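Local coordinates for protein sulfate transporter 4.1, chloroplastic (Arabidopsis thaliana, PDB 7LHV) that carries sulfate across the membrane together with protons, as an H(+)/sulfate cotransporter of the SLC26/SulP family, at residues A[188-202]-A[337-349]. Residues are numbered along the deposited sequence; the frame is centred on the assembly and turned at random.
With LBN (1-palmitoyl-2-oleoyl-sn-glycero-3-phosphocholine), chain E; S1P ((2S,3R,4E)-2-amino-3-hydroxyoctadec-4-en-1-yl dihydrogen phosphate), chain G.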
ATOM      1  N   LEU A 188      18.847   1.272 -10.430  1.00 50.49           N
ATOM      2  CA  LEU A 188      17.611   1.521  -9.689  1.00 50.49           C
ATOM      3  C   LEU A 188      17.790   2.640  -8.674  1.00 50.49           C
ATOM      4  O   LEU A 188      16.897   3.475  -8.501  1.00 50.49           O
ATOM      5  CB  LEU A 188      17.139   0.244  -9.000  1.00 50.49           C
ATOM      6  CG  LEU A 188      16.394  -0.760  -9.878  1.00 50.49           C
ATOM      7  CD1 LEU A 188      16.041  -2.003  -9.086  1.00 50.49           C
ATOM      8  CD2 LEU A 188      15.149  -0.131 -10.465  1.00 50.49           C
ATOM      9  N   GLU A 189      18.934   2.673  -7.986  1.00 53.07           N
ATOM     10  CA  GLU A 189      19.188   3.733  -7.016  1.00 53.07           C
ATOM     11  C   GLU A 189      19.285   5.093  -7.693  1.00 53.07           C
ATOM     12  O   GLU A 189      18.753   6.084  -7.184  1.00 53.07           O
ATOM     13  CB  GLU A 189      20.466   3.435  -6.238  1.00 53.07           C
ATOM     14  CG  GLU A 189      20.373   2.229  -5.332  1.00 53.07           C
ATOM     15  CD  GLU A 189      21.614   2.050  -4.493  1.00 53.07           C
ATOM     16  OE1 GLU A 189      21.569   1.296  -3.503  1.00 53.07           O
ATOM     17  OE2 GLU A 189      22.642   2.668  -4.833  1.00 53.07           O
ATOM     18  N   CYS A 190      19.965   5.165  -8.839  1.00 53.59           N
ATOM     19  CA  CYS A 190      20.050   6.430  -9.560  1.00 53.59           C
ATOM     20  C   CYS A 190      18.677   6.889 -10.031  1.00 53.59           C
ATOM     21  O   CYS A 190      18.365   8.085  -9.984  1.00 53.59           O
ATOM     22  CB  CYS A 190      21.010   6.300 -10.740  1.00 53.59           C
ATOM     23  SG  CYS A 190      22.738   6.592 -10.322  1.00 53.59           S
ATOM     24  N   ILE A 191      17.844   5.955 -10.493  1.00 53.78           N
ATOM     25  CA  ILE A 191      16.495   6.310 -10.929  1.00 53.78           C
ATOM     26  C   ILE A 191      15.672   6.825  -9.755  1.00 53.78           C
ATOM     27  O   ILE A 191      14.987   7.849  -9.856  1.00 53.78           O
ATOM     28  CB  ILE A 191      15.820   5.108 -11.613  1.00 53.78           C
ATOM     29  CG1 ILE A 191      16.298   4.982 -13.059  1.00 53.78           C
ATOM     30  CG2 ILE A 191      14.310   5.232 -11.558  1.00 53.78           C
ATOM     31  CD1 ILE A 191      15.884   3.694 -13.723  1.00 53.78           C
ATOM     32  N   MET A 192      15.734   6.132  -8.616  1.00 58.29           N
ATOM     33  CA  MET A 192      14.949   6.536  -7.456  1.00 58.29           C
ATOM     34  C   MET A 192      15.494   7.795  -6.796  1.00 58.29           C
ATOM     35  O   MET A 192      14.771   8.436  -6.026  1.00 58.29           O
ATOM     36  CB  MET A 192      14.891   5.398  -6.437  1.00 58.29           C
ATOM     37  CG  MET A 192      14.166   4.163  -6.937  1.00 58.29           C
ATOM     38  SD  MET A 192      12.382   4.226  -6.703  1.00 58.29           S
ATOM     39  CE  MET A 192      12.268   4.084  -4.923  1.00 58.29           C
ATOM     40  N   GLY A 193      16.748   8.150  -7.052  1.00 54.86           N
ATOM     41  CA  GLY A 193      17.297   9.387  -6.540  1.00 54.86           C
ATOM     42  C   GLY A 193      17.007  10.575  -7.433  1.00 54.86           C
ATOM     43  O   GLY A 193      16.755  11.678  -6.941  1.00 54.86           O
ATOM     44  N   LEU A 194      17.059  10.367  -8.751  1.00 59.38           N
ATOM     45  CA  LEU A 194      16.721  11.442  -9.678  1.00 59.38           C
ATOM     46  C   LEU A 194      15.239  11.789  -9.608  1.00 59.38           C
ATOM     47  O   LEU A 194      14.870  12.969  -9.615  1.00 59.38           O
ATOM     48  CB  LEU A 194      17.108  11.053 -11.102  1.00 59.38           C
ATOM     49  CG  LEU A 194      18.546  11.351 -11.522  1.00 59.38           C
ATOM     50  CD1 LEU A 194      18.775  10.910 -12.957  1.00 59.38           C
ATOM     51  CD2 LEU A 194      18.855  12.827 -11.356  1.00 59.38           C
ATOM     52  N   LEU A 195      14.377  10.778  -9.537  1.00 60.30           N
ATOM     53  CA  LEU A 195      12.940  10.998  -9.468  1.00 60.30           C
ATOM     54  C   LEU A 195      12.456  11.312  -8.060  1.00 60.30           C
ATOM     55  O   LEU A 195      11.267  11.591  -7.885  1.00 60.30           O
ATOM     56  CB  LEU A 195      12.193   9.774 -10.004  1.00 60.30           C
ATOM     57  CG  LEU A 195      12.500   9.363 -11.442  1.00 60.30           C
ATOM     58  CD1 LEU A 195      11.650   8.171 -11.842  1.00 60.30           C
ATOM     59  CD2 LEU A 195      12.280  10.527 -12.389  1.00 60.30           C
ATOM     60  N   ARG A 196      13.341  11.267  -7.064  1.00 61.52           N
ATOM     61  CA  ARG A 196      12.989  11.556  -5.675  1.00 61.52           C
ATOM     62  C   ARG A 196      11.824  10.693  -5.201  1.00 61.52           C
ATOM     63  O   ARG A 196      10.897  11.172  -4.548  1.00 61.52           O
ATOM     64  CB  ARG A 196      12.687  13.041  -5.481  1.00 61.52           C
ATOM     65  CG  ARG A 196      13.731  13.961  -6.085  1.00 61.52           C
ATOM     66  CD  ARG A 196      13.191  15.359  -6.295  1.00 61.52           C
ATOM     67  NE  ARG A 196      13.846  16.032  -7.410  1.00 61.52           N
ATOM     68  CZ  ARG A 196      14.034  17.343  -7.487  1.00 61.52           C
ATOM     69  NH1 ARG A 196      13.628  18.156  -6.527  1.00 61.52           N
ATOM     70  NH2 ARG A 196      14.644  17.849  -8.554  1.00 61.52           N
ATOM     71  N   LEU A 197      11.877   9.403  -5.530  1.00 60.88           N
ATOM     72  CA  LEU A 197      10.836   8.453  -5.167  1.00 60.88           C
ATOM     73  C   LEU A 197      11.185   7.654  -3.918  1.00 60.88           C
ATOM     74  O   LEU A 197      10.615   6.582  -3.699  1.00 60.88           O
ATOM     75  CB  LEU A 197      10.560   7.504  -6.330  1.00 60.88           C
ATOM     76  CG  LEU A 197       9.732   8.060  -7.485  1.00 60.88           C
ATOM     77  CD1 LEU A 197       9.879   7.173  -8.704  1.00 60.88           C
ATOM     78  CD2 LEU A 197       8.279   8.169  -7.074  1.00 60.88           C
ATOM     79  N   GLY A 198      12.111   8.151  -3.098  1.00 56.25           N
ATOM     80  CA  GLY A 198      12.498   7.425  -1.904  1.00 56.25           C
ATOM     81  C   GLY A 198      11.425   7.368  -0.839  1.00 56.25           C
ATOM     82  O   GLY A 198      11.449   6.463  -0.001  1.00 56.25           O
ATOM     83  N   TRP A 199      10.481   8.311  -0.854  1.00 56.06           N
ATOM     84  CA  TRP A 199       9.429   8.328   0.156  1.00 56.06           C
ATOM     85  C   TRP A 199       8.445   7.177  -0.004  1.00 56.06           C
ATOM     86  O   TRP A 199       7.681   6.902   0.926  1.00 56.06           O
ATOM     87  CB  TRP A 199       8.677   9.658   0.110  1.00 56.06           C
ATOM     88  CG  TRP A 199       8.206  10.024  -1.257  1.00 56.06           C
ATOM     89  CD1 TRP A 199       8.864  10.789  -2.171  1.00 56.06           C
ATOM     90  CD2 TRP A 199       6.981   9.623  -1.876  1.00 56.06           C
ATOM     91  NE1 TRP A 199       8.122  10.896  -3.319  1.00 56.06           N
ATOM     92  CE2 TRP A 199       6.961  10.188  -3.164  1.00 56.06           C
ATOM     93  CE3 TRP A 199       5.898   8.841  -1.466  1.00 56.06           C
ATOM     94  CZ2 TRP A 199       5.902   9.997  -4.044  1.00 56.06           C
ATOM     95  CZ3 TRP A 199       4.849   8.654  -2.341  1.00 56.06           C
ATOM     96  CH2 TRP A 199       4.858   9.229  -3.614  1.00 56.06           C
ATOM     97  N   LEU A 200       8.443   6.500  -1.152  1.00 54.82           N
ATOM     98  CA  LEU A 200       7.538   5.377  -1.363  1.00 54.82           C
ATOM     99  C   LEU A 200       7.897   4.161  -0.525  1.00 54.82           C
ATOM    100  O   LEU A 200       7.076   3.247  -0.410  1.00 54.82           O
ATOM    101  CB  LEU A 200       7.523   4.981  -2.840  1.00 54.82           C
ATOM    102  CG  LEU A 200       6.445   5.612  -3.716  1.00 54.82           C
ATOM    103  CD1 LEU A 200       6.706   5.289  -5.174  1.00 54.82           C
ATOM    104  CD2 LEU A 200       5.069   5.131  -3.297  1.00 54.82           C
ATOM    105  N   ILE A 201       9.092   4.127   0.059  1.00 54.29           N
ATOM    106  CA  ILE A 201       9.540   2.981   0.828  1.00 54.29           C
ATOM    107  C   ILE A 201       9.604   3.277   2.323  1.00 54.29           C
ATOM    108  O   ILE A 201       9.409   2.362   3.132  1.00 54.29           O
ATOM    109  CB  ILE A 201      10.907   2.494   0.304  1.00 54.29           C
ATOM    110  CG1 ILE A 201      10.807   2.134  -1.174  1.00 54.29           C
ATOM    111  CG2 ILE A 201      11.393   1.282   1.073  1.00 54.29           C
ATOM    112  CD1 ILE A 201       9.828   1.023  -1.457  1.00 54.29           C
ATOM    113  N   ARG A 202       9.830   4.530   2.715  1.00 53.93           N
ATOM    114  CA  ARG A 202      10.039   4.882   4.115  1.00 53.93           C
ATOM    115  C   ARG A 202       8.784   4.756   4.968  1.00 53.93           C
ATOM    116  O   ARG A 202       8.827   5.133   6.143  1.00 53.93           O
ATOM    117  CB  ARG A 202      10.593   6.304   4.213  1.00 53.93           C
ATOM    118  CG  ARG A 202      11.864   6.512   3.413  1.00 53.93           C
ATOM    119  CD  ARG A 202      12.412   7.919   3.587  1.00 53.93           C
ATOM    120  NE  ARG A 202      13.201   8.334   2.435  1.00 53.93           N
ATOM    121  CZ  ARG A 202      14.428   7.903   2.170  1.00 53.93           C
ATOM    122  NH1 ARG A 202      15.053   7.061   2.977  1.00 53.93           N
ATOM    123  NH2 ARG A 202      15.041   8.326   1.071  1.00 53.93           N
ATOM    124  N   SER A 337      17.276  -6.899  -7.002  1.00 53.55           N
ATOM    125  CA  SER A 337      17.828  -5.560  -7.190  1.00 53.55           C
ATOM    126  C   SER A 337      16.967  -4.503  -6.516  1.00 53.55           C
ATOM    127  O   SER A 337      17.489  -3.535  -5.953  1.00 53.55           O
ATOM    128  CB  SER A 337      17.967  -5.250  -8.678  1.00 53.55           C
ATOM    129  OG  SER A 337      18.768  -6.216  -9.325  1.00 53.55           O
ATOM    130  N   ALA A 338      15.645  -4.656  -6.584  1.00 54.36           N
ATOM    131  CA  ALA A 338      14.767  -3.755  -5.850  1.00 54.36           C
ATOM    132  C   ALA A 338      14.963  -3.912  -4.350  1.00 54.36           C
ATOM    133  O   ALA A 338      15.161  -2.924  -3.631  1.00 54.36           O
ATOM    134  CB  ALA A 338      13.312  -4.012  -6.237  1.00 54.36           C
ATOM    135  N   LEU A 339      14.958  -5.156  -3.866  1.00 53.22           N
ATOM    136  CA  LEU A 339      15.052  -5.406  -2.431  1.00 53.22           C
ATOM    137  C   LEU A 339      16.306  -4.776  -1.847  1.00 53.22           C
ATOM    138  O   LEU A 339      16.235  -3.995  -0.888  1.00 53.22           O
ATOM    139  CB  LEU A 339      15.028  -6.909  -2.165  1.00 53.22           C
ATOM    140  CG  LEU A 339      15.286  -7.385  -0.740  1.00 53.22           C
ATOM    141  CD1 LEU A 339      14.307  -6.751   0.229  1.00 53.22           C
ATOM    142  CD2 LEU A 339      15.194  -8.896  -0.678  1.00 53.22           C
ATOM    143  N   ILE A 340      17.464  -5.071  -2.439  1.00 50.26           N
ATOM    144  CA  ILE A 340      18.708  -4.449  -1.996  1.00 50.26           C
ATOM    145  C   ILE A 340      18.583  -2.936  -2.043  1.00 50.26           C
ATOM    146  O   ILE A 340      18.948  -2.239  -1.087  1.00 50.26           O
ATOM    147  CB  ILE A 340      19.890  -4.948  -2.848  1.00 50.26           C
ATOM    148  CG1 ILE A 340      20.244  -6.389  -2.482  1.00 50.26           C
ATOM    149  CG2 ILE A 340      21.092  -4.042  -2.671  1.00 50.26           C
ATOM    150  CD1 ILE A 340      21.201  -7.037  -3.447  1.00 50.26           C
ATOM    151  N   THR A 341      18.025  -2.403  -3.134  1.00 50.78           N
ATOM    152  CA  THR A 341      17.836  -0.962  -3.231  1.00 50.78           C
ATOM    153  C   THR A 341      16.986  -0.453  -2.079  1.00 50.78           C
ATOM    154  O   THR A 341      17.307   0.574  -1.470  1.00 50.78           O
ATOM    155  CB  THR A 341      17.196  -0.598  -4.568  1.00 50.78           C
ATOM    156  OG1 THR A 341      18.053  -1.017  -5.637  1.00 50.78           O
ATOM    157  CG2 THR A 341      16.977   0.900  -4.660  1.00 50.78           C
ATOM    158  N   GLY A 342      15.923  -1.183  -1.737  1.00 49.37           N
ATOM    159  CA  GLY A 342      15.109  -0.784  -0.604  1.00 49.37           C
ATOM    160  C   GLY A 342      15.928  -0.669   0.664  1.00 49.37           C
ATOM    161  O   GLY A 342      15.782   0.292   1.423  1.00 49.37           O
ATOM    162  N   VAL A 343      16.840  -1.620   0.879  1.00 51.76           N
ATOM    163  CA  VAL A 343      17.732  -1.549   2.031  1.00 51.76           C
ATOM    164  C   VAL A 343      18.491  -0.231   2.021  1.00 51.76           C
ATOM    165  O   VAL A 343      18.536   0.489   3.028  1.00 51.76           O
ATOM    166  CB  VAL A 343      18.689  -2.753   2.039  1.00 51.76           C
ATOM    167  CG1 VAL A 343      19.826  -2.520   3.013  1.00 51.76           C
ATOM    168  CG2 VAL A 343      17.935  -4.023   2.387  1.00 51.76           C
ATOM    169  N   ALA A 344      19.053   0.134   0.867  1.00 50.72           N
ATOM    170  CA  ALA A 344      19.791   1.385   0.777  1.00 50.72           C
ATOM    171  C   ALA A 344      18.903   2.579   1.081  1.00 50.72           C
ATOM    172  O   ALA A 344      19.373   3.576   1.637  1.00 50.72           O
ATOM    173  CB  ALA A 344      20.416   1.532  -0.607  1.00 50.72           C
ATOM    174  N   ILE A 345      17.620   2.504   0.723  1.00 51.35           N
ATOM    175  CA  ILE A 345      16.710   3.596   1.045  1.00 51.35           C
ATOM    176  C   ILE A 345      16.435   3.632   2.541  1.00 51.35           C
ATOM    177  O   ILE A 345      16.314   4.708   3.139  1.00 51.35           O
ATOM    178  CB  ILE A 345      15.415   3.474   0.225  1.00 51.35           C
ATOM    179  CG1 ILE A 345      15.714   3.654  -1.261  1.00 51.35           C
ATOM    180  CG2 ILE A 345      14.393   4.494   0.677  1.00 51.35           C
ATOM    181  CD1 ILE A 345      14.548   3.333  -2.154  1.00 51.35           C
ATOM    182  N   LEU A 346      16.351   2.465   3.173  1.00 52.24           N
ATOM    183  CA  LEU A 346      15.894   2.404   4.556  1.00 52.24           C
ATOM    184  C   LEU A 346      17.037   2.474   5.558  1.00 52.24           C
ATOM    185  O   LEU A 346      16.892   3.101   6.612  1.00 52.24           O
ATOM    186  CB  LEU A 346      15.084   1.126   4.779  1.00 52.24           C
ATOM    187  CG  LEU A 346      13.723   1.081   4.086  1.00 52.24           C
ATOM    188  CD1 LEU A 346      13.081  -0.279   4.269  1.00 52.24           C
ATOM    189  CD2 LEU A 346      12.816   2.176   4.607  1.00 52.24           C
ATOM    190  N   GLU A 347      18.173   1.848   5.256  1.00 55.18           N
ATOM    191  CA  GLU A 347      19.279   1.763   6.203  1.00 55.18           C
ATOM    192  C   GLU A 347      20.390   2.763   5.900  1.00 55.18           C
ATOM    193  O   GLU A 347      20.735   3.581   6.756  1.00 55.18           O
ATOM    194  CB  GLU A 347      19.834   0.335   6.226  1.00 55.18           C
ATOM    195  CG  GLU A 347      18.866  -0.681   6.795  1.00 55.18           C
ATOM    196  CD  GLU A 347      19.429  -2.086   6.790  1.00 55.18           C
ATOM    197  OE1 GLU A 347      20.527  -2.285   6.229  1.00 55.18           O
ATOM    198  OE2 GLU A 347      18.776  -2.989   7.349  1.00 55.18           O
ATOM    199  N   SER A 348      20.959   2.712   4.694  1.00 52.65           N
ATOM    200  CA  SER A 348      22.107   3.559   4.378  1.00 52.65           C
ATOM    201  C   SER A 348      21.748   5.038   4.444  1.00 52.65           C
ATOM    202  O   SER A 348      22.504   5.848   4.998  1.00 52.65           O
ATOM    203  CB  SER A 348      22.655   3.205   2.999  1.00 52.65           C
ATOM    204  OG  SER A 348      23.541   4.206   2.534  1.00 52.65           O
ATOM    205  N   VAL A 349      20.597   5.411   3.884  1.00 53.99           N
ATOM    206  CA  VAL A 349      20.173   6.806   3.931  1.00 53.99           C
ATOM    207  C   VAL A 349      19.880   7.224   5.365  1.00 53.99           C
ATOM    208  O   VAL A 349      20.159   8.360   5.762  1.00 53.99           O
ATOM    209  CB  VAL A 349      18.964   7.024   3.007  1.00 53.99           C
ATOM    210  CG1 VAL A 349      18.386   8.408   3.204  1.00 53.99           C
ATOM    211  CG2 VAL A 349      19.374   6.829   1.562  1.00 53.99           C
TER
HETATM  212  C1  LBN E1003       7.502  13.074  -6.614  1.00 20.00           C
HETATM  213  P1  LBN E1003       8.255  14.490  -4.511  1.00 20.00           P
HETATM  214  C2  LBN E1003       8.318  12.971  -7.877  1.00 20.00           C
HETATM  215  C3  LBN E1003       7.477  13.092  -9.123  1.00 20.00           C
HETATM  216  C5  LBN E1003      14.916  12.309 -15.029  1.00 20.00           C
HETATM  217  O1  LBN E1003       8.324  13.191  -5.436  1.00 20.00           O
HETATM  218  O2  LBN E1003       6.988  14.522  -3.745  1.00 20.00           O
HETATM  219  O3  LBN E1003       8.599  15.639  -5.370  1.00 20.00           O
HETATM  220  O4  LBN E1003       9.445  14.396  -3.458  1.00 20.00           O
HETATM  221  C25 LBN E1003       7.752  11.396 -10.735  1.00 20.00           C
HETATM  222  O5  LBN E1003       8.147  12.583 -10.301  1.00 20.00           O
HETATM  223  C26 LBN E1003       7.651  11.328 -12.220  1.00 20.00           C
HETATM  224  O6  LBN E1003       7.498  10.493 -10.015  1.00 20.00           O
HETATM  225  C27 LBN E1003       7.972   9.938 -12.749  1.00 20.00           C
HETATM  226  C28 LBN E1003       6.842   8.933 -12.632  1.00 20.00           C
HETATM  227  C29 LBN E1003       7.326   7.523 -12.360  1.00 20.00           C
HETATM  228  C30 LBN E1003       6.446   6.435 -12.946  1.00 20.00           C
HETATM  229  C31 LBN E1003       6.687   5.065 -12.342  1.00 20.00           C
HETATM  230  C34 LBN E1003       9.448  14.999  -8.646  1.00 20.00           C
HETATM  231  O7  LBN E1003       9.417  13.937  -7.829  1.00 20.00           O
HETATM  232  C35 LBN E1003      10.506  14.852  -9.697  1.00 20.00           C
HETATM  233  O8  LBN E1003       8.788  15.988  -8.485  1.00 20.00           O
HETATM  234  C36 LBN E1003      11.230  16.160  -9.945  1.00 20.00           C
HETATM  235  C37 LBN E1003      12.357  16.030 -10.925  1.00 20.00           C
HETATM  236  C38 LBN E1003      12.369  14.713 -11.628  1.00 20.00           C
HETATM  237  C39 LBN E1003      13.033  14.778 -12.975  1.00 20.00           C
HETATM  238  C40 LBN E1003      14.463  15.247 -12.927  1.00 20.00           C
HETATM  239  C41 LBN E1003      15.323  14.535 -13.949  1.00 20.00           C
HETATM  240  C42 LBN E1003      14.528  13.525 -14.705  1.00 20.00           C
HETATM  241  C1  S1P G1001       4.104  11.747  -8.237  1.00 66.34           C
HETATM  242  O1  S1P G1001       4.192  12.424  -6.968  1.00 66.34           O
HETATM  243  C2  S1P G1001       3.087  10.673  -7.943  1.00 66.34           C
HETATM  244  N2  S1P G1001       2.923  10.562  -6.497  1.00 66.34           N
HETATM  245  C3  S1P G1001       3.481   9.272  -8.413  1.00 66.34           C
HETATM  246  O3  S1P G1001       3.155   8.423  -7.318  1.00 66.34           O
HETATM  247  C4  S1P G1001       4.928   9.138  -8.745  1.00 66.34           C
HETATM  248  C5  S1P G1001       5.494   8.063  -9.255  1.00 66.34           C
HETATM  249  C6  S1P G1001       4.900   6.750  -9.627  1.00 66.34           C
HETATM  250  C7  S1P G1001       4.730   5.764  -8.491  1.00 66.34           C
HETATM  251  C8  S1P G1001       3.449   4.986  -8.605  1.00 66.34           C
HETATM  252  C9  S1P G1001       3.628   3.489  -8.556  1.00 66.34           C
HETATM  253  C10 S1P G1001       3.733   2.944  -7.153  1.00 66.34           C
HETATM  254  C11 S1P G1001       3.701   1.437  -7.067  1.00 66.34           C
HETATM  255  C12 S1P G1001       3.490   0.912  -5.662  1.00 66.34           C
HETATM  256  C13 S1P G1001       3.207   1.984  -4.646  1.00 66.34           C
HETATM  257  C14 S1P G1001       3.562   1.602  -3.234  1.00 66.34           C
HETATM  258  C15 S1P G1001       3.927   0.151  -3.063  1.00 66.34           C
HETATM  259  C16 S1P G1001       5.199  -0.083  -2.269  1.00 66.34           C
HETATM  260  P22 S1P G1001       3.369  13.705  -6.502  1.00 66.34           P
HETATM  261  O23 S1P G1001       2.983  14.500  -7.727  1.00 66.34           O
HETATM  262  O24 S1P G1001       2.117  13.189  -5.867  1.00 66.34           O
HETATM  263  O25 S1P G1001       4.172  14.471  -5.564  1.00 66.34           O
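Ile-345 of helix 330-358 packs against Met-192 and Ile-201 where the C-terminal end of helix 173-194 and the turn after it lie on that helix, inside the transmembrane domain; the axes of 188-194 and 337-349 come within 10.3 Å and make an angle of 49°. CD1 of Ile-345 touches CG1 of Ile-201 and lies 3.7 Å from CE of Met-192, whose chain bends beyond CG to bring the methyl across the isoleucine. CG2 of Ile-345 lies over one face of the Arg-202 guanidinium, offset toward its rim, and also meets Gly-198 O and Ile-201 CB. Ile-201 crosses both Ile-345 and Leu-346 at about a right angle and sets CG2 3.8 Å from CG of Leu-346. Toward the N-terminal end of both segments, CD1 of Leu-188 rests on the backbone between Ser-337 and Ala-338. Glu-189 slides antiparallel past Thr-341, CG to CG2 at 3.7 Å, and its OE2 is hydrogen-bonded to Asn-376. Thr-341 OG1 is turned back onto its own helix, giving a hydrogen bond to Ser-337 O (2.6 Å). NH1 of Arg-202 lies 2.7 Å from Ile-345 O, within the wider pi-type turn at 344-348. Beyond helix 173-194 the turn meets lipid: Trp-199 NE1 donates to LBN O1 (3.1 Å, 152° at the hydrogen), and the indole also packs edge-to-face with His-494 of the second subunit. The turn thus has helix 330-358 on one flank and lipid and the second subunit at Trp-199. The contact itself is mainly apolar, with Glu-189 OE2 and Thr-341 OG1 bonded within their own subunit.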